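Local coordinates for DUF3298 domain-containing protein (Pseudomonas aeruginosa, PDB 4E72), which is of unknown function but belongs to the DUF3298 family and is probably an exported lipoprotein of the cell envelope, at residues Ile33-Phe38 with Leu87-Arg92; Ile47-Leu52 with Ala66-Tyr71; Glu150-Ala155 with Leu206-Pro211; Lys170-Gln175 with Asp192-Ala197. One frame throughout, in Å; residues are numbered along the deposited sequence. Where two conformers were deposited one is given.

Interaction 1. Residues Ile33-Phe38 with Leu87-Arg92; sequences IDTLKF and LQAKVR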
loop_
_atom_site.group_PDB
_atom_site.type_symbol
_atom_site.label_atom_id
_atom_site.label_comp_id
_atom_site.label_asym_id
_atom_site.label_seq_id
_atom_site.Cartn_x
_atom_site.Cartn_y
_atom_site.Cartn_z
ATOM N N ILE A 33 9.903 -1.072 -12.860
ATOM C CA ILE A 33 9.957 -1.730 -11.543
ATOM C C ILE A 33 11.001 -1.046 -10.657
ATOM O O ILE A 33 12.178 -1.000 -11.015
ATOM C CB ILE A 33 10.233 -3.266 -11.667
ATOM C CG1 ILE A 33 9.053 -3.989 -12.370
ATOM C CG2 ILE A 33 10.528 -3.915 -10.274
ATOM C CD1 ILE A 33 9.410 -5.316 -12.954
ATOM N N ASP A 34 10.556 -0.538 -9.491
ATOM C CA ASP A 34 11.365 0.150 -8.484
ATOM C C ASP A 34 11.165 -0.547 -7.141
ATOM O O ASP A 34 10.244 -0.223 -6.394
ATOM C CB ASP A 34 10.982 1.644 -8.421
ATOM C CG ASP A 34 11.751 2.496 -7.414
ATOM O OD1 ASP A 34 12.732 1.978 -6.806
ATOM O OD2 ASP A 34 11.364 3.675 -7.214
ATOM N N THR A 35 12.020 -1.523 -6.842
ATOM C CA THR A 35 11.849 -2.299 -5.625
ATOM C C THR A 35 13.039 -2.113 -4.664
ATOM O O THR A 35 13.894 -1.245 -4.888
ATOM C CB THR A 35 11.533 -3.751 -5.974
ATOM O OG1 THR A 35 11.010 -4.393 -4.812
ATOM C CG2 THR A 35 12.727 -4.512 -6.570
ATOM N N LEU A 36 13.033 -2.900 -3.560
ATOM C CA LEU A 36 14.002 -2.837 -2.475
ATOM C C LEU A 36 14.524 -4.191 -2.025
ATOM O O LEU A 36 13.783 -5.182 -1.988
ATOM C CB LEU A 36 13.343 -2.198 -1.233
ATOM C CG LEU A 36 12.815 -0.778 -1.301
ATOM C CD1 LEU A 36 11.908 -0.518 -0.124
ATOM C CD2 LEU A 36 13.954 0.239 -1.320
ATOM N N LYS A 37 15.791 -4.183 -1.581
ATOM C CA LYS A 37 16.494 -5.296 -0.951
ATOM C C LYS A 37 17.018 -4.805 0.396
ATOM O O LYS A 37 17.375 -3.635 0.527
ATOM C CB LYS A 37 17.612 -5.850 -1.837
ATOM C CG LYS A 37 17.181 -7.096 -2.597
ATOM C CD LYS A 37 18.321 -7.712 -3.385
ATOM C CE LYS A 37 17.847 -8.831 -4.278
ATOM N NZ LYS A 37 18.972 -9.428 -5.049
ATOM N N PHE A 38 16.999 -5.680 1.403
ATOM C CA PHE A 38 17.447 -5.382 2.759
ATOM C C PHE A 38 18.634 -6.309 3.097
ATOM O O PHE A 38 18.431 -7.505 3.341
ATOM C CB PHE A 38 16.287 -5.519 3.771
ATOM C CG PHE A 38 15.142 -4.537 3.604
ATOM C CD1 PHE A 38 14.057 -4.834 2.780
ATOM C CD2 PHE A 38 15.118 -3.342 4.318
ATOM C CE1 PHE A 38 12.984 -3.946 2.658
ATOM C CE2 PHE A 38 14.043 -2.448 4.186
ATOM C CZ PHE A 38 12.985 -2.760 3.363
ATOM N N LEU A 87 5.402 -0.744 -11.052
ATOM C CA LEU A 87 5.375 -1.359 -9.726
ATOM C C LEU A 87 6.424 -0.700 -8.860
ATOM O O LEU A 87 7.582 -0.515 -9.295
ATOM C CB LEU A 87 5.627 -2.879 -9.776
ATOM C CG LEU A 87 4.538 -3.773 -10.376
ATOM C CD1 LEU A 87 5.101 -5.165 -10.585
ATOM C CD2 LEU A 87 3.306 -3.846 -9.485
ATOM N N GLN A 88 6.031 -0.322 -7.649
ATOM C CA GLN A 88 6.967 0.363 -6.770
ATOM C C GLN A 88 6.764 -0.008 -5.302
ATOM O O GLN A 88 5.633 -0.058 -4.791
ATOM C CB GLN A 88 6.866 1.892 -6.958
ATOM C CG GLN A 88 7.864 2.659 -6.104
ATOM C CD GLN A 88 7.471 4.090 -5.970
ATOM O OE1 GLN A 88 7.784 4.916 -6.821
ATOM N NE2 GLN A 88 6.782 4.413 -4.887
ATOM N N ALA A 89 7.895 -0.243 -4.639
ATOM C CA ALA A 89 8.001 -0.517 -3.213
ATOM C C ALA A 89 9.000 0.441 -2.626
ATOM O O ALA A 89 10.127 0.564 -3.151
ATOM C CB ALA A 89 8.441 -1.953 -2.977
ATOM N N LYS A 90 8.572 1.187 -1.601
ATOM C CA LYS A 90 9.436 2.140 -0.893
ATOM C C LYS A 90 9.142 2.120 0.609
ATOM O O LYS A 90 8.007 1.849 1.035
ATOM C CB LYS A 90 9.357 3.581 -1.461
ATOM C CG LYS A 90 8.001 4.269 -1.359
ATOM C CD LYS A 90 8.131 5.776 -1.536
ATOM C CE LYS A 90 6.965 6.513 -0.914
ATOM N NZ LYS A 90 7.146 7.994 -0.961
ATOM N N VAL A 91 10.182 2.370 1.402
ATOM C CA VAL A 91 10.048 2.449 2.846
ATOM C C VAL A 91 9.321 3.759 3.177
ATOM O O VAL A 91 9.809 4.831 2.857
ATOM C CB VAL A 91 11.389 2.317 3.610
ATOM C CG1 VAL A 91 11.189 2.563 5.106
ATOM C CG2 VAL A 91 12.022 0.941 3.379
ATOM N N ARG A 92 8.120 3.651 3.744
ATOM C CA ARG A 92 7.373 4.823 4.159
ATOM C C ARG A 92 7.946 5.295 5.500
ATOM O O ARG A 92 8.168 6.489 5.673
ATOM C CB ARG A 92 5.851 4.527 4.242
ATOM C CG ARG A 92 5.073 5.762 4.712
ATOM C CD ARG A 92 3.615 5.739 4.353
ATOM N NE ARG A 92 2.923 6.829 5.025
ATOM C CZ ARG A 92 1.773 7.361 4.637
ATOM N NH1 ARG A 92 1.167 6.923 3.539
ATOM N NH2 ARG A 92 1.218 8.338 5.344
#
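The carbonyl oxygen of Asp-34 is gripped from the neighbouring strand: Ala-89 N donates to Asp-34 O at 2.9 Å, with an N-H...O angle of 172°, while Gln-88 CA sends a longer C-H...O contact to the same oxygen at 3.4 Å. On its other side the same residue donates, Asp-34 N to Leu-87 O at 3.0 Å. Asp-34 thus uses both its N-H and its C=O on the same partner strand, the alternation expected of a parallel ladder, here between strands 30-37 and 84-95 of the six-stranded mixed sheet. On one face, the side chains of Asp-34 and Gln-88 run side by side. Both have CG anti to the backbone N, bringing Asp-34 OD2 to 3.8 Å from Gln-88 CG. The carboxylate and amide planes stand 77° apart; the carboxylate's real partner is Arg-13, which reaches OD1 in a salt bridge. Ile-33 and Leu-87 occupy the other face. The segment axes are inclined at 36°, and past Thr-35 no backbone bond joins the two segments; side chains take over. Leu-36 points across to the other strand, its CD1 3.8 Å from Val-91 CG2. Val-91 CG2 also meets the edge of the Phe-38 ring, near its plane, 3.8 Å from Phe-38 CZ. The contact therefore changes character along its length: two nearly straight backbone hydrogen bonds fix the strands' alignment at one end, and at the other apolar groups bridge backbones that no longer pair.

Interaction 2. Residues Ile47-Leu52 with Ala66-Tyr71; sequences IVERAL and ASLAAY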
loop_
_atom_site.group_PDB
_atom_site.type_symbol
_atom_site.label_atom_id
_atom_site.label_comp_id
_atom_site.label_asym_id
_atom_site.label_seq_id
_atom_site.Cartn_x
_atom_site.Cartn_y
_atom_site.Cartn_z
ATOM N N ILE A 47 9.288 -11.150 0.403
ATOM C CA ILE A 47 8.018 -10.657 0.953
ATOM C C ILE A 47 7.575 -9.418 0.136
ATOM O O ILE A 47 6.391 -9.264 -0.198
ATOM C CB ILE A 47 8.198 -10.349 2.465
ATOM C CG1 ILE A 47 8.178 -11.665 3.304
ATOM C CG2 ILE A 47 7.175 -9.316 2.961
ATOM C CD1 ILE A 47 8.623 -11.504 4.845
ATOM N N VAL A 48 8.534 -8.562 -0.194
ATOM C CA VAL A 48 8.279 -7.373 -0.995
ATOM C C VAL A 48 7.960 -7.807 -2.431
ATOM O O VAL A 48 6.959 -7.357 -2.990
ATOM C CB VAL A 48 9.490 -6.411 -0.924
ATOM C CG1 VAL A 48 9.418 -5.344 -2.006
ATOM C CG2 VAL A 48 9.582 -5.779 0.450
ATOM N N GLU A 49 8.790 -8.701 -3.009
ATOM C CA GLU A 49 8.596 -9.200 -4.381
ATOM C C GLU A 49 7.190 -9.798 -4.556
ATOM O O GLU A 49 6.509 -9.426 -5.504
ATOM C CB GLU A 49 9.678 -10.232 -4.770
ATOM C CG GLU A 49 9.560 -10.664 -6.231
ATOM C CD GLU A 49 10.650 -11.554 -6.785
ATOM O OE1 GLU A 49 10.680 -12.753 -6.424
ATOM O OE2 GLU A 49 11.401 -11.082 -7.668
ATOM N N ARG A 50 6.747 -10.679 -3.630
ATOM C CA ARG A 50 5.430 -11.321 -3.686
ATOM C C ARG A 50 4.304 -10.282 -3.564
ATOM O O ARG A 50 3.335 -10.352 -4.327
ATOM C CB ARG A 50 5.292 -12.401 -2.587
ATOM C CG ARG A 50 3.850 -12.846 -2.310
ATOM C CD ARG A 50 3.387 -13.976 -3.210
ATOM N NE ARG A 50 3.376 -15.250 -2.490
ATOM C CZ ARG A 50 2.304 -15.772 -1.903
ATOM N NH1 ARG A 50 1.134 -15.146 -1.958
ATOM N NH2 ARG A 50 2.393 -16.930 -1.260
ATOM N N ALA A 51 4.442 -9.312 -2.630
ATOM C CA ALA A 51 3.434 -8.269 -2.409
ATOM C C ALA A 51 3.260 -7.409 -3.670
ATOM O O ALA A 51 2.134 -7.011 -3.976
ATOM C CB ALA A 51 3.799 -7.404 -1.207
ATOM N N LEU A 52 4.353 -7.167 -4.432
ATOM C CA LEU A 52 4.243 -6.422 -5.691
ATOM C C LEU A 52 3.610 -7.274 -6.778
ATOM O O LEU A 52 2.788 -6.772 -7.530
ATOM C CB LEU A 52 5.595 -5.925 -6.171
ATOM C CG LEU A 52 6.150 -4.734 -5.441
ATOM C CD1 LEU A 52 7.621 -4.547 -5.783
ATOM C CD2 LEU A 52 5.319 -3.486 -5.719
ATOM N N ALA A 66 6.472 -16.393 -11.081
ATOM C CA ALA A 66 7.403 -16.764 -10.004
ATOM C C ALA A 66 8.286 -15.610 -9.515
ATOM O O ALA A 66 8.861 -15.703 -8.431
ATOM C CB ALA A 66 8.304 -17.894 -10.477
ATOM N N SER A 67 8.442 -14.552 -10.337
ATOM C CA SER A 67 9.323 -13.450 -10.020
ATOM C C SER A 67 8.957 -12.213 -10.801
ATOM O O SER A 67 8.275 -12.289 -11.832
ATOM C CB SER A 67 10.766 -13.835 -10.340
ATOM O OG SER A 67 10.939 -14.058 -11.730
ATOM N N LEU A 68 9.490 -11.076 -10.346
ATOM C CA LEU A 68 9.308 -9.802 -11.013
ATOM C C LEU A 68 9.945 -9.813 -12.422
ATOM O O LEU A 68 9.386 -9.180 -13.311
ATOM C CB LEU A 68 9.847 -8.643 -10.146
ATOM C CG LEU A 68 8.896 -8.252 -9.013
ATOM C CD1 LEU A 68 9.588 -7.350 -8.006
ATOM C CD2 LEU A 68 7.586 -7.609 -9.556
ATOM N N ALA A 69 11.050 -10.575 -12.639
ATOM C CA ALA A 69 11.681 -10.701 -13.971
ATOM C C ALA A 69 10.800 -11.550 -14.883
ATOM O O ALA A 69 10.711 -11.263 -16.069
ATOM C CB ALA A 69 13.063 -11.322 -13.856
ATOM N N ALA A 70 10.154 -12.612 -14.326
ATOM C CA ALA A 70 9.225 -13.438 -15.099
ATOM C C ALA A 70 7.992 -12.595 -15.481
ATOM O O ALA A 70 7.522 -12.698 -16.611
ATOM C CB ALA A 70 8.818 -14.689 -14.320
ATOM N N TYR A 71 7.505 -11.737 -14.562
ATOM C CA TYR A 71 6.352 -10.857 -14.830
ATOM C C TYR A 71 6.675 -9.854 -15.953
ATOM O O TYR A 71 5.866 -9.676 -16.860
ATOM C CB TYR A 71 5.886 -10.093 -13.567
ATOM C CG TYR A 71 4.886 -8.993 -13.884
ATOM C CD1 TYR A 71 3.570 -9.298 -14.222
ATOM C CD2 TYR A 71 5.276 -7.652 -13.915
ATOM C CE1 TYR A 71 2.668 -8.302 -14.576
ATOM C CE2 TYR A 71 4.384 -6.647 -14.298
ATOM C CZ TYR A 71 3.074 -6.976 -14.598
ATOM O OH TYR A 71 2.154 -6.000 -14.886
HETATM O O HOH W 1 13.015 -10.819 -10.147
#
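Two helices meet here at the start of one of them: the N-terminal turn of helix 68-78 comes up against the flank of helix 44-54, and Glu-49 reaches over from that flank to the incoming end. Its OE2 takes a weak bond from Leu-68 N, long at 3.3 Å but almost straight at 176°. A water, held 3.0 Å from Glu-49 OE2, in turn accepts from Ala-69 N, so the carboxylate serves two successive N-H groups of the first turn, one directly and one through solvent. An extended chain, with CG anti to the backbone N (chi1 -175°), carries the acid this far out from its own helix. Ser-67 is the N-cap of helix 68-78: Ala-70 N donates to Ser-67 OG at 3.1 Å. A helix start collects N-H groups that have no carbonyl in the preceding turn, and serine and glutamate divide that task; the positive end of the helix dipole would probably favour the ionised carboxylate. Underneath the polar tip the contact is apolar. The Glu-49 and Leu-68 side chains run antiparallel alongside each other, with Glu-49 CG 3.7 Å from Leu-68 CG. Leu-68 CD1 then goes on to meet Leu-52 CD1 at 4.1 Å, where the two leucines also pack on Leu-87 of strand 84-95.

Interaction 3. Residues Glu150-Ala155 with Leu206-Pro211; sequences ELAHKA and LKIPYP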
loop_
_atom_site.group_PDB
_atom_site.type_symbol
_atom_site.label_atom_id
_atom_site.label_comp_id
_atom_site.label_asym_id
_atom_site.label_seq_id
_atom_site.Cartn_x
_atom_site.Cartn_y
_atom_site.Cartn_z
ATOM N N GLU A 150 -14.533 4.988 11.454
ATOM C CA GLU A 150 -15.741 5.758 11.105
ATOM C C GLU A 150 -15.580 7.225 11.576
ATOM O O GLU A 150 -15.953 8.149 10.861
ATOM C CB GLU A 150 -16.988 5.128 11.762
ATOM C CG GLU A 150 -17.570 3.924 11.045
ATOM C CD GLU A 150 -18.481 2.995 11.835
ATOM O OE1 GLU A 150 -19.487 3.476 12.406
ATOM O OE2 GLU A 150 -18.222 1.769 11.820
ATOM N N LEU A 151 -15.023 7.419 12.779
ATOM C CA LEU A 151 -14.778 8.745 13.355
ATOM C C LEU A 151 -13.702 9.479 12.525
ATOM O O LEU A 151 -13.883 10.660 12.203
ATOM C CB LEU A 151 -14.378 8.612 14.850
ATOM C CG LEU A 151 -13.965 9.891 15.612
ATOM C CD1 LEU A 151 -15.092 10.939 15.654
ATOM C CD2 LEU A 151 -13.464 9.541 17.002
ATOM N N ALA A 152 -12.622 8.757 12.138
ATOM C CA ALA A 152 -11.537 9.260 11.284
ATOM C C ALA A 152 -12.063 9.628 9.873
ATOM O O ALA A 152 -11.531 10.537 9.236
ATOM C CB ALA A 152 -10.431 8.221 11.184
ATOM N N HIS A 153 -13.135 8.937 9.414
ATOM C CA HIS A 153 -13.808 9.245 8.166
ATOM C C HIS A 153 -14.495 10.607 8.295
ATOM O O HIS A 153 -14.368 11.452 7.396
ATOM C CB HIS A 153 -14.811 8.147 7.781
ATOM C CG HIS A 153 -15.467 8.369 6.440
ATOM N ND1 HIS A 153 -16.828 8.605 6.329
ATOM C CD2 HIS A 153 -14.918 8.428 5.203
ATOM C CE1 HIS A 153 -17.065 8.773 5.039
ATOM N NE2 HIS A 153 -15.950 8.681 4.322
ATOM N N LYS A 154 -15.206 10.820 9.424
ATOM C CA LYS A 154 -15.930 12.061 9.716
ATOM C C LYS A 154 -14.952 13.239 9.789
ATOM O O LYS A 154 -15.230 14.287 9.198
ATOM C CB LYS A 154 -16.763 11.939 11.001
ATOM C CG LYS A 154 -17.813 10.835 10.927
ATOM C CD LYS A 154 -19.233 11.360 10.820
ATOM C CE LYS A 154 -20.249 10.309 11.224
ATOM N NZ LYS A 154 -20.143 9.947 12.667
ATOM N N ALA A 155 -13.768 13.025 10.408
ATOM C CA ALA A 155 -12.720 14.040 10.477
ATOM C C ALA A 155 -12.191 14.358 9.076
ATOM O O ALA A 155 -11.985 15.523 8.777
ATOM C CB ALA A 155 -11.591 13.583 11.385
ATOM N N LEU A 206 -7.007 8.144 5.917
ATOM C CA LEU A 206 -7.687 8.363 7.187
ATOM C C LEU A 206 -6.672 8.192 8.297
ATOM O O LEU A 206 -5.805 7.305 8.196
ATOM C CB LEU A 206 -8.853 7.371 7.350
ATOM C CG LEU A 206 -10.270 7.865 7.012
ATOM C CD1 LEU A 206 -10.373 8.406 5.591
ATOM C CD2 LEU A 206 -11.268 6.751 7.205
ATOM N N LYS A 207 -6.760 9.031 9.339
ATOM C CA LYS A 207 -5.826 8.937 10.453
ATOM C C LYS A 207 -6.565 8.711 11.748
ATOM O O LYS A 207 -7.401 9.544 12.141
ATOM C CB LYS A 207 -4.941 10.203 10.563
ATOM C CG LYS A 207 -4.278 10.659 9.271
ATOM C CD LYS A 207 -3.030 9.871 8.924
ATOM C CE LYS A 207 -2.510 10.285 7.563
ATOM N NZ LYS A 207 -1.220 9.628 7.235
ATOM N N ILE A 208 -6.264 7.589 12.423
ATOM C CA ILE A 208 -6.845 7.334 13.739
ATOM C C ILE A 208 -5.777 7.630 14.765
ATOM O O ILE A 208 -4.754 6.941 14.773
ATOM C CB ILE A 208 -7.466 5.942 13.984
ATOM C CG1 ILE A 208 -8.449 5.517 12.872
ATOM C CG2 ILE A 208 -8.126 5.895 15.376
ATOM C CD1 ILE A 208 -8.536 3.995 12.718
ATOM N N PRO A 209 -5.995 8.625 15.653
ATOM C CA PRO A 209 -5.008 8.878 16.722
ATOM C C PRO A 209 -4.858 7.670 17.644
ATOM O O PRO A 209 -5.866 7.088 18.043
ATOM C CB PRO A 209 -5.594 10.092 17.473
ATOM C CG PRO A 209 -6.576 10.724 16.510
ATOM C CD PRO A 209 -7.152 9.542 15.768
ATOM N N TYR A 210 -3.611 7.318 18.029
ATOM C CA TYR A 210 -3.368 6.198 18.973
ATOM C C TYR A 210 -4.165 6.298 20.312
ATOM O O TYR A 210 -4.641 5.256 20.746
ATOM C CB TYR A 210 -1.868 6.005 19.259
ATOM C CG TYR A 210 -1.169 5.323 18.100
ATOM C CD1 TYR A 210 -1.176 3.936 17.972
ATOM C CD2 TYR A 210 -0.586 6.065 17.080
ATOM C CE1 TYR A 210 -0.539 3.304 16.904
ATOM C CE2 TYR A 210 0.048 5.444 16.006
ATOM C CZ TYR A 210 0.066 4.065 15.916
ATOM O OH TYR A 210 0.643 3.469 14.809
ATOM N N PRO A 211 -4.462 7.481 20.924
ATOM C CA PRO A 211 -5.265 7.462 22.167
ATOM C C PRO A 211 -6.709 6.989 21.957
ATOM O O PRO A 211 -7.359 6.606 22.933
ATOM C CB PRO A 211 -5.216 8.914 22.662
ATOM C CG PRO A 211 -4.019 9.507 21.995
ATOM C CD PRO A 211 -3.996 8.855 20.632
HETATM O O HOH W 2 -8.872 10.928 9.294
#
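Ala-152 turns its methyl from helix 142-159 straight at strand 205-208, where CB settles 3.4 Å from Lys-207 O and 3.8 Å from Ile-208 CG1. So small a side chain lets the backbones come close, the CA atoms of Ala-152 and Ile-208 being 5.6 Å apart. The two strand residues around Lys-207 treat this alanine differently. With CG1 anti to its carbonyl carbon (chi1 -50°), Ile-208 lays that branch against the Ala-152 methyl, whereas Leu-206 lies against the helix backbone, with CG 3.7 Å from Ala-152 O and CD2 3.6 Å from His-153 N. Its CD2 also meets the edge of the His-153 imidazole, near the ring plane, though a second Leu-206 conformer makes these contacts less certain. A single water bridges helix and strand, donating to Ala-152 O at 2.7 Å and accepting from Lys-207 N at 2.8 Å. Lys-207 sets off away from the helix, and its NZ forms a salt bridge with Glu-205. Helix and strand segments cross at 126°. The strand is an outer one of the three-stranded antiparallel sheet, paired with strand 187-190, while Phe-145 and Ala-149 of helix 142-159 extend the helix packing along Ile-208.

Interaction 4. Residues Lys170-Gln175 with Asp192-Ala197; sequences KTWPFQ and DAYSIA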
loop_
_atom_site.group_PDB
_atom_site.type_symbol
_atom_site.label_atom_id
_atom_site.label_comp_id
_atom_site.label_asym_id
_atom_site.label_seq_id
_atom_site.Cartn_x
_atom_site.Cartn_y
_atom_site.Cartn_z
ATOM N N LYS A 170 -24.004 9.962 0.472
ATOM C CA LYS A 170 -24.872 8.874 -0.002
ATOM C C LYS A 170 -24.201 8.109 -1.133
ATOM O O LYS A 170 -24.367 6.891 -1.228
ATOM C CB LYS A 170 -26.242 9.387 -0.454
ATOM C CG LYS A 170 -27.066 10.095 0.631
ATOM C CD LYS A 170 -27.351 9.244 1.887
ATOM C CE LYS A 170 -27.420 10.074 3.150
ATOM N NZ LYS A 170 -26.089 10.606 3.553
ATOM N N THR A 171 -23.441 8.817 -1.988
ATOM C CA THR A 171 -22.737 8.221 -3.127
ATOM C C THR A 171 -21.513 7.425 -2.643
ATOM O O THR A 171 -21.195 6.372 -3.195
ATOM C CB THR A 171 -22.341 9.329 -4.119
ATOM O OG1 THR A 171 -23.530 9.957 -4.592
ATOM C CG2 THR A 171 -21.543 8.819 -5.304
ATOM N N TRP A 172 -20.811 7.951 -1.641
ATOM C CA TRP A 172 -19.610 7.310 -1.142
ATOM C C TRP A 172 -19.747 7.034 0.344
ATOM O O TRP A 172 -19.163 7.755 1.154
ATOM C CB TRP A 172 -18.380 8.178 -1.438
ATOM C CG TRP A 172 -18.222 8.553 -2.882
ATOM C CD1 TRP A 172 -18.578 9.738 -3.470
ATOM C CD2 TRP A 172 -17.664 7.737 -3.921
ATOM N NE1 TRP A 172 -18.248 9.722 -4.806
ATOM C CE2 TRP A 172 -17.696 8.498 -5.115
ATOM C CE3 TRP A 172 -17.163 6.421 -3.968
ATOM C CZ2 TRP A 172 -17.235 7.991 -6.337
ATOM C CZ3 TRP A 172 -16.695 5.926 -5.179
ATOM C CH2 TRP A 172 -16.719 6.714 -6.338
ATOM N N PRO A 173 -20.494 5.983 0.750
ATOM C CA PRO A 173 -20.563 5.683 2.191
ATOM C C PRO A 173 -19.201 5.197 2.686
ATOM O O PRO A 173 -18.321 4.858 1.883
ATOM C CB PRO A 173 -21.639 4.588 2.287
ATOM C CG PRO A 173 -21.638 3.931 0.964
ATOM C CD PRO A 173 -21.233 4.978 -0.049
ATOM N N PHE A 174 -19.019 5.190 3.999
ATOM C CA PHE A 174 -17.806 4.679 4.604
ATOM C C PHE A 174 -17.684 3.172 4.268
ATOM O O PHE A 174 -18.692 2.459 4.163
ATOM C CB PHE A 174 -17.800 4.946 6.115
ATOM C CG PHE A 174 -16.528 4.484 6.792
ATOM C CD1 PHE A 174 -15.286 4.956 6.376
ATOM C CD2 PHE A 174 -16.566 3.520 7.792
ATOM C CE1 PHE A 174 -14.113 4.508 6.982
ATOM C CE2 PHE A 174 -15.385 3.062 8.386
ATOM C CZ PHE A 174 -14.172 3.576 7.996
ATOM N N GLN A 175 -16.455 2.730 4.048
ATOM C CA GLN A 175 -16.108 1.362 3.666
ATOM C C GLN A 175 -14.864 0.945 4.411
ATOM O O GLN A 175 -14.083 1.814 4.794
ATOM C CB GLN A 175 -15.833 1.334 2.136
ATOM C CG GLN A 175 -16.116 0.006 1.448
ATOM C CD GLN A 175 -15.476 -0.108 0.083
ATOM O OE1 GLN A 175 -15.632 0.754 -0.790
ATOM N NE2 GLN A 175 -14.781 -1.212 -0.149
ATOM N N ASP A 192 -8.165 2.626 -1.709
ATOM C CA ASP A 192 -8.008 2.493 -3.142
ATOM C C ASP A 192 -8.806 3.606 -3.785
ATOM O O ASP A 192 -9.800 4.074 -3.209
ATOM C CB ASP A 192 -8.490 1.109 -3.612
ATOM C CG ASP A 192 -7.463 0.008 -3.357
ATOM O OD1 ASP A 192 -6.282 0.176 -3.785
ATOM O OD2 ASP A 192 -7.847 -1.047 -2.791
ATOM N N ALA A 193 -8.365 4.050 -4.955
ATOM C CA ALA A 193 -9.090 5.057 -5.729
ATOM C C ALA A 193 -10.503 4.529 -6.012
ATOM O O ALA A 193 -10.676 3.317 -6.166
ATOM C CB ALA A 193 -8.352 5.319 -7.037
ATOM N N TYR A 194 -11.507 5.407 -5.993
ATOM C CA TYR A 194 -12.881 5.053 -6.316
ATOM C C TYR A 194 -13.537 4.108 -5.289
ATOM O O TYR A 194 -14.429 3.363 -5.666
ATOM C CB TYR A 194 -12.912 4.408 -7.731
ATOM C CG TYR A 194 -14.170 4.665 -8.522
ATOM C CD1 TYR A 194 -14.477 5.944 -8.986
ATOM C CD2 TYR A 194 -15.007 3.617 -8.892
ATOM C CE1 TYR A 194 -15.601 6.176 -9.776
ATOM C CE2 TYR A 194 -16.115 3.830 -9.708
ATOM C CZ TYR A 194 -16.424 5.116 -10.123
ATOM O OH TYR A 194 -17.562 5.344 -10.853
ATOM N N SER A 195 -13.149 4.160 -3.992
ATOM C CA SER A 195 -13.798 3.312 -2.985
ATOM C C SER A 195 -14.648 4.155 -2.037
ATOM O O SER A 195 -15.773 3.762 -1.754
ATOM C CB SER A 195 -12.781 2.488 -2.202
ATOM O OG SER A 195 -11.816 3.320 -1.596
ATOM N N ILE A 196 -14.105 5.299 -1.529
ATOM C CA ILE A 196 -14.799 6.233 -0.636
ATOM C C ILE A 196 -14.799 7.660 -1.229
ATOM O O ILE A 196 -15.260 8.609 -0.569
ATOM C CB ILE A 196 -14.249 6.220 0.831
ATOM C CG1 ILE A 196 -12.720 6.563 0.904
ATOM C CG2 ILE A 196 -14.635 4.911 1.562
ATOM C CD1 ILE A 196 -12.244 7.151 2.237
ATOM N N ALA A 197 -14.300 7.818 -2.473
ATOM C CA ALA A 197 -14.243 9.129 -3.141
ATOM C C ALA A 197 -13.986 8.965 -4.620
ATOM O O ALA A 197 -13.388 7.966 -4.988
ATOM C CB ALA A 197 -13.133 9.982 -2.520
HETATM O O HOH W 3 -16.667 9.215 1.601
HETATM O O HOH W 4 -18.137 4.106 -0.888
#
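Trp-172, the residue at which the chain leaves helix 166-171, is wedged into the bend of 192-197 and makes the tight half of this contact. With CG anti to its own carbonyl carbon (chi1 -54°), it sets one face of the indole against Ala-197, whose CA lies 4.0 Å from the centroid of the five-membered ring in a CH-pi contact; Thr-171 CG2 lies over the opposite face. The far corner of the indole points at the Tyr-194 ring, Trp-172 CH2 coming within 3.6 Å of Tyr-194 CD1; the planes stand at 74°, an edge-to-face pair. Trp-172 CB is 3.3 Å from Ile-196 O. The other side is looser and wetter. One water donates to both Trp-172 O and Ile-196 O, and a second links Pro-173 O with Ser-195 O, so the backbones are joined through solvent. There Ile-196 CG2 rests 3.7 Å from Pro-173 O. The type II turn from Asp-192 to Ser-195, tied by Ser-195 OG donating to Asp-192 O at 2.7 Å, shapes the loop that receives the indole. This loop joins strands 187-190 and 205-208; Ala-197 backs onto Trp-156 of helix 142-159, and Ile-196 reaches Leu-206 of strand 205-208.

The four contacts form two groups on opposite sides of the chain's centre. Interactions 1 and 2, centres 11 Å apart, share a core in which helix 44-54 covers the large sheet: Thr-35 OG1 lies 3.5 Å from Leu-52 CD1, and interaction 2 is nested within the chain loop that interaction 1 closes. Interactions 3 and 4, centres 16 Å apart, are nested likewise and meet at Phe-174, whose CD1 approaches His-153 CG to 3.4 Å. Between the groups, centres of interactions 1 and 3 are 28 Å apart, yet Arg-92 and Lys-207 come close; Glu-205 forms salt bridges with both, probably offsetting their like charge.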